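Local atomic coordinates of N-acetylneuraminate lyase (Peptoclostridium difficile, PDB entry 4WOZ), a protein that belongs to the dihydrodipicolinate synthetase family and folds as a TIM barrel, an eight-stranded parallel barrel surrounded by helices. Residues Lys104-Thr107 against Ala113-Ala116. Sequence-based numbering, arbitrary orientation.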
loop_
_atom_site.group_PDB
_atom_site.type_symbol
_atom_site.label_atom_id
_atom_site.label_comp_id
_atom_site.label_asym_id
_atom_site.label_seq_id
_atom_site.Cartn_x
_atom_site.Cartn_y
_atom_site.Cartn_z
ATOM N N LYS A 104 -20.236 -19.238 22.487
ATOM C CA LYS A 104 -21.030 -20.061 23.399
ATOM C C LYS A 104 -22.178 -19.231 23.958
ATOM O O LYS A 104 -23.342 -19.633 23.902
ATOM C CB LYS A 104 -20.172 -20.558 24.562
ATOM C CG LYS A 104 -19.250 -21.716 24.235
ATOM C CD LYS A 104 -18.539 -22.185 25.503
ATOM C CE LYS A 104 -17.968 -23.587 25.349
ATOM N NZ LYS A 104 -16.989 -23.679 24.229
ATOM N N PHE A 105 -21.832 -18.070 24.502
ATOM C CA PHE A 105 -22.814 -17.165 25.078
ATOM C C PHE A 105 -23.956 -16.873 24.100
ATOM O O PHE A 105 -25.123 -17.077 24.425
ATOM C CB PHE A 105 -22.136 -15.853 25.487
ATOM C CG PHE A 105 -23.033 -14.911 26.240
ATOM C CD1 PHE A 105 -23.445 -15.208 27.533
ATOM C CD2 PHE A 105 -23.458 -13.723 25.660
ATOM C CE1 PHE A 105 -24.268 -14.336 28.241
ATOM C CE2 PHE A 105 -24.281 -12.841 26.357
ATOM C CZ PHE A 105 -24.687 -13.151 27.652
ATOM N N THR A 106 -23.619 -16.407 22.902
ATOM C CA THR A 106 -24.640 -16.080 21.911
ATOM C C THR A 106 -25.420 -17.295 21.421
ATOM O O THR A 106 -26.628 -17.214 21.217
ATOM C CB THR A 106 -24.034 -15.336 20.693
ATOM O OG1 THR A 106 -23.014 -16.138 20.083
ATOM C CG2 THR A 106 -23.428 -14.003 21.136
ATOM N N THR A 107 -24.746 -18.423 21.228
ATOM C CA THR A 107 -25.445 -19.618 20.773
ATOM C C THR A 107 -26.498 -20.025 21.806
ATOM O O THR A 107 -27.616 -20.425 21.453
ATOM C CB THR A 107 -24.475 -20.795 20.552
ATOM O OG1 THR A 107 -23.608 -20.500 19.450
ATOM C CG2 THR A 107 -25.248 -22.075 20.253
ATOM N N ALA A 113 -27.045 -17.306 13.956
ATOM C CA ALA A 113 -25.730 -17.581 13.404
ATOM C C ALA A 113 -24.686 -16.690 14.056
ATOM O O ALA A 113 -25.015 -15.703 14.723
ATOM C CB ALA A 113 -25.735 -17.354 11.900
ATOM N N ILE A 114 -23.422 -17.054 13.885
ATOM C CA ILE A 114 -22.352 -16.247 14.437
ATOM C C ILE A 114 -21.436 -15.840 13.297
ATOM O O ILE A 114 -21.480 -16.425 12.209
ATOM C CB ILE A 114 -21.533 -17.011 15.511
ATOM C CG1 ILE A 114 -20.761 -18.167 14.875
ATOM C CG2 ILE A 114 -22.470 -17.521 16.594
ATOM C CD1 ILE A 114 -19.800 -18.858 15.832
ATOM N N SER A 115 -20.618 -14.829 13.549
ATOM C CA SER A 115 -19.692 -14.324 12.552
ATOM C C SER A 115 -18.370 -14.061 13.252
ATOM O O SER A 115 -18.339 -13.858 14.467
ATOM C CB SER A 115 -20.236 -13.020 11.954
ATOM O OG SER A 115 -19.412 -12.560 10.899
ATOM N N ALA A 116 -17.281 -14.062 12.497
ATOM C CA ALA A 116 -15.969 -13.816 13.088
ATOM C C ALA A 116 -15.038 -13.106 12.125
ATOM O O ALA A 116 -14.724 -13.617 11.052
ATOM C CB ALA A 116 -15.339 -15.137 13.546
#
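Ile114 carries its CG1 branch between its own backbone N and carbonyl carbon (chi1 67°), which turns the other branch, CG2, anti to the carbonyl carbon and sends that methyl out to the helix. Thr106 has the same kind of first torsion (chi1 58°), and here it is the hydroxyl that sits between N and C. Methyl and hydroxyl then meet: Ile114 CG2 lies 3.8 Å from Thr106 OG1, the two side chains crossing at about a right angle. The next residue, Thr107, presents its own hydroxyl to the same methyl, with Thr107 OG1 4.3 Å from Ile114 CG2, so one methyl touches Thr106 and lies more loosely beside Thr107.

Residues 104-107 belong to helix 96-109 and residues 113-116 to strand 113-117, consecutive elements of a beta-alpha-beta unit in the eight-stranded barrel. The short connection between them brings the last part of the helix against the start of the strand, with Thr107 CA and Ala113 CA 7.7 Å apart. Ile114 points outward from the barrel wall into the layer of helices, where Ile136 and Ile137 of helix 126-138 also pack on it.

Both hydroxyls are committed to their own helix, Thr106 OG1 to Leu102 O and Thr107 OG1 to Ala103 O, and Asn142 ND2 adds a further bond to Thr107 OG1. The threonine oxygens are bonded in this way, which probably lets them meet a methyl at little polar cost; the helix-to-strand interface is small, 70 Å² in all, and the contact across it is van der Waals in kind.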